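Local coordinates for SusD-like protein BACOVA_02651 (PDB 5E76) that binds polysaccharide at the bacterial cell surface and probably captures xyloglucan there before its transport into the periplasm for degradation, at residues 23-28 with 247-252; 70-75 with 124-129; 214-219 with 232-237; 354-359 with 376-381. All blocks are in the same frame, centred on the assembly; numbering follows the deposited sequence.

In the fold
Interactions 1 and 2 lie side by side, centres about 17 Å apart, where the entry to helix 25-38 packs on helix 62-84 through W24, Y27, F71 and V74. Interactions 3 and 4 form a second touching pair, with centres about 14 Å apart, around helix 352-364. The two groups stand well separated, interactions 1 and 4 having centres about 31 Å apart on opposite sides of the chain's centre. Along the chain, interaction 1 closes a long loop that encloses interactions 2 and 3, and interaction 4 follows. Interaction 1 thus brings an N-terminal helix against a glycan-binding loop, while the other three join helices, loops and the start of strand 236-240 in the largely helical SusD-type scaffold.

Interaction 1 of 4, residues 23-28 with 247-252; sequences AWFDYN and EWYECN. With BGC (beta-D-glucopyranose), chain B; BGC (beta-D-glucopyranose), chain C.
The glycan-binding platform of this SusD-family protein rests here on an aromatic cluster: W248 and Y249, both of the ligand pocket, meet F25 at the start of helix 25-38. The indole of W248 is sandwiched. Two glucose units lie over one face, C2 of the chain B glucose 3.7 Å from W248 CD1 and C5 of the chain C glucose 3.8 Å from W248 CZ2. Against the opposite face comes the edge of F25, CZ to W248 CE2 at 3.6 Å, an edge-to-face pair with planes 65° apart. F25 reaches this place with CG anti to its backbone N (chi1 -179°), and Y249 CA sits over its face, 3.5 Å from the ring centroid, as a CH-pi contact. One turn on, N28 ND2 gives a weak hydrogen bond to N252 OD1 (3.4 Å), while N28 OD1 is bonded to T347 and N252 ND2 to the carbonyl of L345. Were W248 an alanine, the two glucoses would probably lose this flat surface, and the F25 edge its aromatic partner. The contact implies sugar recognition by a broad apolar surface, with a buried phenylalanine backing the indole from within the protein.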
# COMPACT_ATOMS: atom_id res chain seq x y z
N ALA A 23 0.37 4.81 16.55
CA ALA A 23 1.70 4.58 16.01
C ALA A 23 1.86 4.94 14.51
O ALA A 23 2.91 5.43 14.09
CB ALA A 23 2.07 3.13 16.22
N TRP A 24 0.82 4.70 13.72
CA TRP A 24 0.88 4.90 12.27
C TRP A 24 0.33 6.26 11.83
O TRP A 24 0.33 6.57 10.64
CB TRP A 24 0.10 3.78 11.54
CG TRP A 24 0.73 2.48 11.68
CD1 TRP A 24 0.50 1.57 12.66
CD2 TRP A 24 1.74 1.93 10.84
NE1 TRP A 24 1.29 0.46 12.47
CE2 TRP A 24 2.07 0.66 11.36
CE3 TRP A 24 2.40 2.38 9.70
CZ2 TRP A 24 3.03 -0.16 10.78
CZ3 TRP A 24 3.36 1.57 9.12
CH2 TRP A 24 3.66 0.31 9.67
N PHE A 25 -0.14 7.07 12.77
CA PHE A 25 -1.01 8.20 12.44
C PHE A 25 -0.37 9.25 11.53
O PHE A 25 -1.00 9.69 10.57
CB PHE A 25 -1.53 8.87 13.72
CG PHE A 25 -2.46 10.03 13.45
CD1 PHE A 25 -3.82 9.81 13.27
CD2 PHE A 25 -1.97 11.33 13.37
CE1 PHE A 25 -4.69 10.85 13.01
CE2 PHE A 25 -2.83 12.39 13.10
CZ PHE A 25 -4.21 12.14 12.92
N ASP A 26 0.85 9.67 11.87
CA ASP A 26 1.59 10.66 11.09
C ASP A 26 1.76 10.20 9.61
O ASP A 26 1.57 10.98 8.65
CB ASP A 26 2.95 10.89 11.75
CG ASP A 26 2.85 11.57 13.13
OD1 ASP A 26 1.74 11.69 13.69
OD2 ASP A 26 3.94 11.97 13.66
N TYR A 27 2.14 8.95 9.42
CA TYR A 27 2.10 8.33 8.07
C TYR A 27 0.68 8.36 7.44
O TYR A 27 0.48 8.89 6.33
CB TYR A 27 2.60 6.88 8.14
CG TYR A 27 2.56 6.14 6.84
CD1 TYR A 27 3.09 6.71 5.70
CD2 TYR A 27 2.04 4.85 6.75
CE1 TYR A 27 3.09 6.06 4.52
CE2 TYR A 27 2.02 4.18 5.55
CZ TYR A 27 2.55 4.79 4.44
OH TYR A 27 2.56 4.19 3.23
N ASN A 28 -0.29 7.82 8.16
CA ASN A 28 -1.61 7.56 7.56
C ASN A 28 -2.41 8.85 7.37
O ASN A 28 -3.27 8.90 6.50
CB ASN A 28 -2.42 6.58 8.42
CG ASN A 28 -3.66 6.07 7.69
OD1 ASN A 28 -3.58 5.20 6.84
ND2 ASN A 28 -4.81 6.64 8.01
N GLU A 247 -10.89 10.21 18.10
CA GLU A 247 -10.26 11.49 18.40
C GLU A 247 -9.00 11.54 17.55
O GLU A 247 -8.58 10.53 16.95
CB GLU A 247 -9.96 11.64 19.90
CG GLU A 247 -9.26 12.99 20.29
CD GLU A 247 -9.42 13.35 21.77
OE1 GLU A 247 -10.52 13.11 22.33
OE2 GLU A 247 -8.45 13.88 22.38
N TRP A 248 -8.42 12.74 17.45
CA TRP A 248 -7.18 12.92 16.74
C TRP A 248 -6.15 11.93 17.25
O TRP A 248 -6.20 11.52 18.41
CB TRP A 248 -6.66 14.34 16.95
CG TRP A 248 -5.72 14.82 15.88
CD1 TRP A 248 -4.36 14.99 15.98
CD2 TRP A 248 -6.07 15.19 14.54
NE1 TRP A 248 -3.86 15.45 14.79
CE2 TRP A 248 -4.89 15.58 13.89
CE3 TRP A 248 -7.28 15.23 13.84
CZ2 TRP A 248 -4.87 16.01 12.57
CZ3 TRP A 248 -7.27 15.65 12.52
CH2 TRP A 248 -6.07 16.05 11.90
N TYR A 249 -5.21 11.60 16.37
CA TYR A 249 -4.13 10.63 16.61
C TYR A 249 -4.64 9.21 16.54
O TYR A 249 -3.84 8.27 16.63
CB TYR A 249 -3.42 10.85 17.96
CG TYR A 249 -2.64 12.14 18.03
CD1 TYR A 249 -3.19 13.27 18.61
CD2 TYR A 249 -1.37 12.23 17.49
CE1 TYR A 249 -2.46 14.45 18.67
CE2 TYR A 249 -0.64 13.41 17.55
CZ TYR A 249 -1.19 14.51 18.13
OH TYR A 249 -0.47 15.67 18.16
N GLU A 250 -5.94 9.02 16.37
CA GLU A 250 -6.44 7.67 16.34
C GLU A 250 -7.63 7.46 15.39
O GLU A 250 -8.18 6.36 15.33
CB GLU A 250 -6.79 7.23 17.76
CG GLU A 250 -7.92 8.01 18.42
CD GLU A 250 -8.36 7.39 19.73
OE1 GLU A 250 -7.51 6.76 20.41
OE2 GLU A 250 -9.56 7.53 20.08
N CYS A 251 -7.98 8.51 14.64
CA CYS A 251 -8.89 8.39 13.50
C CYS A 251 -8.16 8.33 12.17
O CYS A 251 -6.99 8.71 12.05
CB CYS A 251 -9.84 9.56 13.45
SG CYS A 251 -8.92 11.04 13.41
N ASN A 252 -8.89 7.88 11.16
CA ASN A 252 -8.48 7.84 9.78
C ASN A 252 -8.85 9.16 9.11
O ASN A 252 -10.02 9.40 8.81
CB ASN A 252 -9.17 6.66 9.10
CG ASN A 252 -8.68 6.39 7.71
OD1 ASN A 252 -8.04 7.22 7.07
ND2 ASN A 252 -9.01 5.22 7.22
C2 BGC B . -4.19 18.27 17.62
C3 BGC B . -4.43 19.23 16.53
C4 BGC B . -5.66 18.94 15.82
C5 BGC B . -6.79 18.99 16.78
C6 BGC B . -8.11 18.67 16.13
C1 BGC B . -5.35 18.23 18.66
O1 BGC B . -5.17 17.22 19.46
O2 BGC B . -2.98 18.63 18.27
O3 BGC B . -3.29 19.20 15.60
O4 BGC B . -5.81 19.95 14.75
O5 BGC B . -6.65 18.02 17.88
O6 BGC B . -9.01 18.27 17.13
C2 BGC C . -6.77 20.39 12.57
C3 BGC C . -6.86 20.06 11.14
C4 BGC C . -5.61 20.18 10.39
C5 BGC C . -4.47 19.53 11.08
C6 BGC C . -3.18 19.81 10.34
C1 BGC C . -5.58 19.74 13.31
O2 BGC C . -7.97 19.91 13.17
O3 BGC C . -7.84 20.98 10.54
O4 BGC C . -5.86 19.54 9.09
O5 BGC C . -4.33 20.02 12.45
O6 BGC C . -2.11 19.20 11.03

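Interaction 2 of 4, residues 70-75 with 124-129; sequences GFYSVV and ILIEDN
Y72 reaches from helix 62-84 to the backbone of I124, whose N-H donates to the tyrosine hydroxyl, I124 N to Y72 OH 2.9 Å, bent to 138° at the hydrogen. The Y72 ring swings round to bring its hydroxyl to the loop, although the CB of Y72 does not aim straight at it. I124 O lies in the plane of the ring at its edge, 3.4 Å from Y72 CE1; this carbonyl accepts a hydrogen bond from the hydroxyl of Y113. The CB of I124 sits 3.6 Å from Y72 OH. The end of I126 also comes to the ring, arriving crosswise with its CD1 3.8 Å from Y72 CE1. I126 carries CG1 anti to its carbonyl carbon (chi1 -56°), with the chain extended beyond, and this brings the terminal methyl to the tyrosine.

The contact ties helix 62-84 to the loop that leads from helix 95-117 to helix 143-160, within the starch-binding-associating region of the SusD family. Tyrosine suits a helix position facing such a loop, for its ring spans the distance and its hydroxyl meets an amide that a purely apolar side chain could not satisfy. A phenylalanine here would probably keep much of the packing on I126 but leave the amide of I124 without its hydroxyl partner. One turn on, V75 points its CB at the loop; its CG1 lies 3.6 Å from I126 O and 4.0 Å from I126 CB. A short branched side chain suits this place, since it packs beside the I126 backbone without a long reach, while I126 O accepts a hydrogen bond from the side-chain amide (ND2) of N79.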
# COMPACT_ATOMS: atom_id res chain seq x y z
N GLY A 70 6.18 9.33 10.79
CA GLY A 70 5.23 8.28 11.04
C GLY A 70 5.89 6.93 11.20
O GLY A 70 5.63 6.24 12.19
N PHE A 71 6.75 6.55 10.25
CA PHE A 71 7.34 5.22 10.31
C PHE A 71 8.24 5.11 11.52
O PHE A 71 8.31 4.06 12.15
CB PHE A 71 8.14 4.88 9.04
CG PHE A 71 7.30 4.72 7.81
CD1 PHE A 71 6.27 3.77 7.74
CD2 PHE A 71 7.55 5.51 6.70
CE1 PHE A 71 5.50 3.65 6.59
CE2 PHE A 71 6.80 5.40 5.55
CZ PHE A 71 5.75 4.46 5.49
N TYR A 72 8.93 6.19 11.85
CA TYR A 72 9.79 6.14 13.03
C TYR A 72 8.98 6.21 14.34
O TYR A 72 9.36 5.63 15.36
CB TYR A 72 10.88 7.23 12.94
CG TYR A 72 12.05 6.74 12.13
CD1 TYR A 72 12.89 5.76 12.63
CD2 TYR A 72 12.28 7.20 10.84
CE1 TYR A 72 13.95 5.27 11.89
CE2 TYR A 72 13.34 6.73 10.10
CZ TYR A 72 14.17 5.76 10.63
OH TYR A 72 15.22 5.25 9.90
N SER A 73 7.83 6.86 14.32
CA SER A 73 6.90 6.73 15.43
C SER A 73 6.46 5.27 15.65
O SER A 73 6.32 4.84 16.79
CB SER A 73 5.69 7.63 15.20
OG SER A 73 6.12 8.99 15.28
N VAL A 74 6.26 4.51 14.57
CA VAL A 74 5.94 3.09 14.75
C VAL A 74 7.14 2.41 15.43
O VAL A 74 6.95 1.58 16.32
CB VAL A 74 5.59 2.35 13.37
CG1 VAL A 74 5.36 0.87 13.59
CG2 VAL A 74 4.37 2.99 12.67
N VAL A 75 8.35 2.78 15.02
CA VAL A 75 9.58 2.13 15.50
C VAL A 75 9.75 2.44 17.00
O VAL A 75 10.01 1.54 17.82
CB VAL A 75 10.85 2.60 14.64
CG1 VAL A 75 12.17 2.21 15.29
CG2 VAL A 75 10.79 2.01 13.19
N ILE A 124 17.80 4.27 9.11
CA ILE A 124 18.46 4.06 10.39
C ILE A 124 17.72 2.99 11.18
O ILE A 124 16.53 3.11 11.42
CB ILE A 124 18.52 5.37 11.21
CG1 ILE A 124 19.25 6.46 10.44
CG2 ILE A 124 19.18 5.14 12.57
CD1 ILE A 124 19.05 7.86 11.03
N LEU A 125 18.45 1.94 11.55
CA LEU A 125 17.93 0.80 12.30
C LEU A 125 18.05 0.99 13.82
O LEU A 125 19.14 1.00 14.39
CB LEU A 125 18.66 -0.46 11.88
CG LEU A 125 18.46 -0.83 10.41
CD1 LEU A 125 19.35 -1.98 10.07
CD2 LEU A 125 17.01 -1.23 10.13
N ILE A 126 16.89 1.12 14.46
CA ILE A 126 16.82 1.41 15.86
C ILE A 126 16.11 0.31 16.65
O ILE A 126 14.91 0.17 16.55
CB ILE A 126 16.07 2.74 16.10
CG1 ILE A 126 16.75 3.88 15.32
CG2 ILE A 126 16.03 3.05 17.61
CD1 ILE A 126 15.92 5.16 15.17
N GLU A 127 16.86 -0.43 17.47
CA GLU A 127 16.30 -1.31 18.49
C GLU A 127 16.06 -0.58 19.81
O GLU A 127 15.21 -0.99 20.59
CB GLU A 127 17.22 -2.49 18.79
CG GLU A 127 17.38 -3.44 17.66
CD GLU A 127 18.25 -4.63 18.02
OE1 GLU A 127 19.27 -4.85 17.35
OE2 GLU A 127 17.89 -5.39 18.94
N ASP A 128 16.83 0.47 20.06
CA ASP A 128 16.80 1.20 21.35
C ASP A 128 16.61 2.70 21.20
O ASP A 128 17.45 3.39 20.59
CB ASP A 128 18.09 0.95 22.11
CG ASP A 128 18.02 1.47 23.54
OD1 ASP A 128 17.46 0.77 24.42
OD2 ASP A 128 18.51 2.60 23.80
N ASN A 129 15.54 3.24 21.79
CA ASN A 129 15.16 4.63 21.54
C ASN A 129 16.12 5.70 22.02
O ASN A 129 16.09 6.83 21.51
CB ASN A 129 13.81 4.90 22.15
CG ASN A 129 12.76 4.03 21.55
OD1 ASN A 129 12.91 3.61 20.40
ND2 ASN A 129 11.71 3.72 22.32

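Interaction 3 of 4, residues 214-219 with 232-237; sequences SGLDLM and NNQESL
E235 OE1 is gripped from two directions: the backbone N of M219 donates to it at 2.8 Å, with an N-H...O angle of 153°, and R385 forms a salt bridge to the same oxygen. E235 OE2 pairs with R351, so both carboxylate oxygens of this buried glutamate are engaged, and the two arginines would probably favour its ionised form. The side chain is extended, CG anti to the backbone N, which lets it span from the turn to the 214-219 loop. Q234, by contrast, only weakly bonds through its OE1 to D217 N (3.2 Å). N233 begins the type I turn to S236; its OD1 accepts weak bonds from the N-H groups of E235 and S236. The M219 side chain crosses N233 at about a right angle, M219 SD 3.5 Å from N233 ND2, whose own hydrogen bonds go to the carbonyl of N230 and the hydroxyl of Y348. At the other end, L216 CD1 and L237 CD2 are packed tightly at 3.5 Å. Just after helix 197-213, S214 forms an ST turn, its OG accepting from L216 N. The pair joins the exit of helix 197-213 to the start of strand 236-240, beside helix 352-364, where L216 meets L352 and L218 touches Y356.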
# COMPACT_ATOMS: atom_id res chain seq x y z
N SER A 214 -4.13 -21.71 6.12
CA SER A 214 -4.72 -20.72 7.01
C SER A 214 -6.22 -21.00 7.21
O SER A 214 -6.79 -20.68 8.26
CB SER A 214 -4.52 -19.32 6.47
OG SER A 214 -5.35 -19.07 5.35
N GLY A 215 -6.84 -21.59 6.20
CA GLY A 215 -8.28 -21.79 6.21
C GLY A 215 -9.01 -20.50 5.89
O GLY A 215 -10.20 -20.39 6.12
N LEU A 216 -8.29 -19.52 5.36
CA LEU A 216 -8.89 -18.25 5.00
C LEU A 216 -9.24 -18.21 3.52
O LEU A 216 -8.71 -18.98 2.73
CB LEU A 216 -7.95 -17.08 5.34
CG LEU A 216 -7.52 -17.04 6.80
CD1 LEU A 216 -6.41 -15.99 7.02
CD2 LEU A 216 -8.72 -16.76 7.70
N ASP A 217 -10.12 -17.28 3.16
CA ASP A 217 -10.68 -17.24 1.83
C ASP A 217 -10.90 -15.80 1.44
O ASP A 217 -11.13 -14.95 2.29
CB ASP A 217 -12.00 -18.06 1.79
CG ASP A 217 -12.48 -18.33 0.40
OD1 ASP A 217 -12.42 -19.50 -0.05
OD2 ASP A 217 -12.92 -17.36 -0.26
N LEU A 218 -10.80 -15.51 0.15
CA LEU A 218 -11.07 -14.17 -0.33
C LEU A 218 -12.53 -13.84 -0.09
O LEU A 218 -13.37 -14.72 -0.16
CB LEU A 218 -10.72 -14.05 -1.82
CG LEU A 218 -9.31 -14.44 -2.27
CD1 LEU A 218 -9.16 -14.19 -3.75
CD2 LEU A 218 -8.21 -13.66 -1.46
N MET A 219 -12.84 -12.59 0.19
CA MET A 219 -14.23 -12.18 0.24
C MET A 219 -14.82 -12.40 -1.13
O MET A 219 -14.19 -12.06 -2.12
CB MET A 219 -14.40 -10.72 0.62
CG MET A 219 -14.11 -10.43 2.07
SD MET A 219 -14.80 -8.84 2.55
CE MET A 219 -16.50 -9.30 2.77
N ASN A 232 -11.85 -5.92 9.28
CA ASN A 232 -11.34 -7.19 9.80
C ASN A 232 -12.10 -8.45 9.33
O ASN A 232 -12.18 -9.47 10.03
CB ASN A 232 -11.31 -7.13 11.32
CG ASN A 232 -10.49 -5.96 11.82
OD1 ASN A 232 -9.41 -5.69 11.30
ND2 ASN A 232 -11.01 -5.24 12.81
N ASN A 233 -12.62 -8.38 8.11
CA ASN A 233 -13.04 -9.58 7.43
C ASN A 233 -11.89 -10.59 7.36
O ASN A 233 -10.73 -10.25 7.64
CB ASN A 233 -13.52 -9.25 6.01
CG ASN A 233 -12.43 -8.61 5.15
OD1 ASN A 233 -11.46 -9.27 4.76
ND2 ASN A 233 -12.61 -7.34 4.81
N GLN A 234 -12.20 -11.81 6.95
CA GLN A 234 -11.22 -12.89 6.95
C GLN A 234 -10.09 -12.68 5.94
O GLN A 234 -9.07 -13.36 6.03
CB GLN A 234 -11.88 -14.22 6.64
CG GLN A 234 -12.45 -14.28 5.27
CD GLN A 234 -12.96 -15.63 4.95
OE1 GLN A 234 -12.35 -16.64 5.32
NE2 GLN A 234 -14.11 -15.69 4.28
N GLU A 235 -10.29 -11.79 4.98
CA GLU A 235 -9.23 -11.52 4.01
C GLU A 235 -8.25 -10.44 4.54
O GLU A 235 -7.13 -10.32 4.04
CB GLU A 235 -9.83 -11.08 2.68
CG GLU A 235 -8.79 -10.75 1.61
CD GLU A 235 -9.42 -10.54 0.24
OE1 GLU A 235 -10.55 -11.07 0.00
OE2 GLU A 235 -8.81 -9.83 -0.59
N SER A 236 -8.68 -9.69 5.55
CA SER A 236 -7.85 -8.64 6.18
C SER A 236 -6.87 -9.30 7.16
O SER A 236 -7.26 -9.57 8.30
CB SER A 236 -8.74 -7.60 6.89
OG SER A 236 -7.99 -6.62 7.55
N LEU A 237 -5.65 -9.61 6.71
CA LEU A 237 -4.65 -10.22 7.60
C LEU A 237 -3.98 -9.22 8.57
O LEU A 237 -3.58 -9.60 9.67
CB LEU A 237 -3.56 -10.92 6.77
CG LEU A 237 -3.94 -12.20 6.03
CD1 LEU A 237 -2.87 -12.61 5.01
CD2 LEU A 237 -4.16 -13.33 7.04

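Interaction 4 of 4, residues 354-359 with 376-381; sequences DVYLTY and LYFFNR
One face of the Y356 ring receives the edge of F378: F378 CD1 stands over its centre, 3.4 Å from Y356 CZ, and the planes meet at 59° in an edge-to-face pair with centroids 4.5 Å apart. F378 CB lies over the same ring as a CH-pi contact. On F378 itself, CD2 touches the edge of the Y359 ring, lying in that ring's plane and 3.7 Å from Y359 CD2, while the ring of Y377, its neighbour in sequence, supplies CD2 over a face of F378. F378 is thus held between Y356 and Y359, one helical turn apart, its CG anti to the carbonyl carbon (chi1 -78°).

The aliphatic part of R381 runs alongside Y356 in the same direction, with R381 CG 3.5 Å from Y356 CE2; its guanidinium goes on to a salt bridge with E384, so arginine serves both an apolar and a charged neighbourhood. Beside these rings, L357 CD2 meets F379 CD2 at 3.7 Å. Large aromatic and branched residues suit this buried seam, where the segment axes approach to 7.7 Å. The two segments run mostly antiparallel, their N-to-C directions 140° apart, and are joined by a short connection: helices 352-364 and 374-385 form a helical hairpin, consistent with the TPR-like helical scaffold of SusD-family proteins.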
# COMPACT_ATOMS: atom_id res chain seq x y z
N ASP A 354 -3.01 -10.50 -1.68
CA ASP A 354 -1.62 -10.15 -1.84
C ASP A 354 -0.79 -11.38 -1.62
O ASP A 354 0.16 -11.63 -2.36
CB ASP A 354 -1.23 -9.02 -0.86
CG ASP A 354 0.11 -8.37 -1.16
OD1 ASP A 354 1.01 -8.96 -1.81
OD2 ASP A 354 0.28 -7.21 -0.70
N VAL A 355 -1.15 -12.19 -0.63
CA VAL A 355 -0.41 -13.43 -0.44
C VAL A 355 -0.59 -14.37 -1.64
O VAL A 355 0.35 -15.05 -2.02
CB VAL A 355 -0.80 -14.16 0.81
CG1 VAL A 355 0.12 -15.34 1.03
CG2 VAL A 355 -0.74 -13.24 2.00
N TYR A 356 -1.77 -14.37 -2.25
CA TYR A 356 -2.01 -15.26 -3.41
C TYR A 356 -1.08 -14.84 -4.56
O TYR A 356 -0.36 -15.67 -5.14
CB TYR A 356 -3.47 -15.23 -3.89
CG TYR A 356 -4.45 -16.03 -3.04
CD1 TYR A 356 -4.10 -16.49 -1.78
CD2 TYR A 356 -5.73 -16.32 -3.52
CE1 TYR A 356 -5.00 -17.21 -1.00
CE2 TYR A 356 -6.64 -17.06 -2.77
CZ TYR A 356 -6.27 -17.49 -1.51
OH TYR A 356 -7.20 -18.22 -0.77
N LEU A 357 -1.08 -13.56 -4.88
CA LEU A 357 -0.24 -13.06 -5.97
C LEU A 357 1.22 -13.23 -5.67
O LEU A 357 2.00 -13.59 -6.56
CB LEU A 357 -0.54 -11.60 -6.28
CG LEU A 357 -2.02 -11.40 -6.68
CD1 LEU A 357 -2.28 -9.96 -7.05
CD2 LEU A 357 -2.43 -12.37 -7.85
N THR A 358 1.59 -13.02 -4.42
CA THR A 358 2.97 -13.19 -3.99
C THR A 358 3.40 -14.64 -4.17
O THR A 358 4.53 -14.91 -4.62
CB THR A 358 3.15 -12.76 -2.51
OG1 THR A 358 2.95 -11.34 -2.39
CG2 THR A 358 4.50 -13.13 -2.00
N TYR A 359 2.54 -15.58 -3.81
CA TYR A 359 2.83 -16.98 -4.06
C TYR A 359 3.10 -17.15 -5.56
O TYR A 359 4.12 -17.73 -5.95
CB TYR A 359 1.66 -17.88 -3.61
CG TYR A 359 1.95 -19.38 -3.66
CD1 TYR A 359 3.26 -19.84 -3.68
CD2 TYR A 359 0.92 -20.34 -3.67
CE1 TYR A 359 3.56 -21.17 -3.70
CE2 TYR A 359 1.21 -21.70 -3.69
CZ TYR A 359 2.53 -22.11 -3.71
OH TYR A 359 2.85 -23.44 -3.74
N LEU A 376 -0.02 -20.70 -9.70
CA LEU A 376 -0.97 -20.28 -10.74
C LEU A 376 -2.41 -20.45 -10.29
O LEU A 376 -3.26 -19.65 -10.64
CB LEU A 376 -0.74 -21.04 -12.05
CG LEU A 376 -1.65 -20.68 -13.22
CD1 LEU A 376 -1.43 -19.22 -13.72
CD2 LEU A 376 -1.37 -21.68 -14.35
N TYR A 377 -2.70 -21.48 -9.50
CA TYR A 377 -4.04 -21.61 -8.94
C TYR A 377 -4.43 -20.40 -8.07
O TYR A 377 -5.54 -19.87 -8.18
CB TYR A 377 -4.16 -22.89 -8.11
CG TYR A 377 -5.43 -23.03 -7.34
CD1 TYR A 377 -6.57 -23.51 -7.96
CD2 TYR A 377 -5.49 -22.72 -5.99
CE1 TYR A 377 -7.74 -23.67 -7.27
CE2 TYR A 377 -6.67 -22.86 -5.29
CZ TYR A 377 -7.80 -23.34 -5.94
OH TYR A 377 -9.01 -23.51 -5.28
N PHE A 378 -3.53 -19.95 -7.21
CA PHE A 378 -3.94 -18.87 -6.32
C PHE A 378 -3.96 -17.55 -7.06
O PHE A 378 -4.78 -16.69 -6.74
CB PHE A 378 -3.08 -18.86 -5.06
CG PHE A 378 -3.49 -19.93 -4.09
CD1 PHE A 378 -4.68 -19.82 -3.39
CD2 PHE A 378 -2.72 -21.08 -3.91
CE1 PHE A 378 -5.08 -20.79 -2.52
CE2 PHE A 378 -3.12 -22.06 -3.02
CZ PHE A 378 -4.30 -21.93 -2.33
N PHE A 379 -3.14 -17.43 -8.11
CA PHE A 379 -3.27 -16.29 -9.02
C PHE A 379 -4.70 -16.20 -9.56
O PHE A 379 -5.41 -15.25 -9.28
CB PHE A 379 -2.27 -16.40 -10.16
CG PHE A 379 -2.39 -15.28 -11.17
CD1 PHE A 379 -3.28 -15.39 -12.24
CD2 PHE A 379 -1.63 -14.13 -11.05
CE1 PHE A 379 -3.41 -14.35 -13.15
CE2 PHE A 379 -1.75 -13.09 -11.96
CZ PHE A 379 -2.64 -13.20 -13.01
N ASN A 380 -5.10 -17.24 -10.29
CA ASN A 380 -6.41 -17.31 -10.98
C ASN A 380 -7.56 -17.21 -10.05
O ASN A 380 -8.64 -16.70 -10.39
CB ASN A 380 -6.51 -18.63 -11.73
CG ASN A 380 -5.84 -18.58 -13.06
OD1 ASN A 380 -5.97 -17.60 -13.79
ND2 ASN A 380 -5.12 -19.63 -13.40
N ARG A 381 -7.32 -17.70 -8.85
CA ARG A 381 -8.28 -17.54 -7.79
C ARG A 381 -8.61 -16.05 -7.55
O ARG A 381 -9.74 -15.73 -7.22
CB ARG A 381 -7.71 -18.24 -6.56
CG ARG A 381 -8.58 -18.31 -5.36
CD ARG A 381 -9.77 -19.29 -5.47
NE ARG A 381 -10.80 -18.69 -4.64
CZ ARG A 381 -11.73 -17.86 -5.08
NH1 ARG A 381 -11.83 -17.60 -6.37
NH2 ARG A 381 -12.58 -17.30 -4.23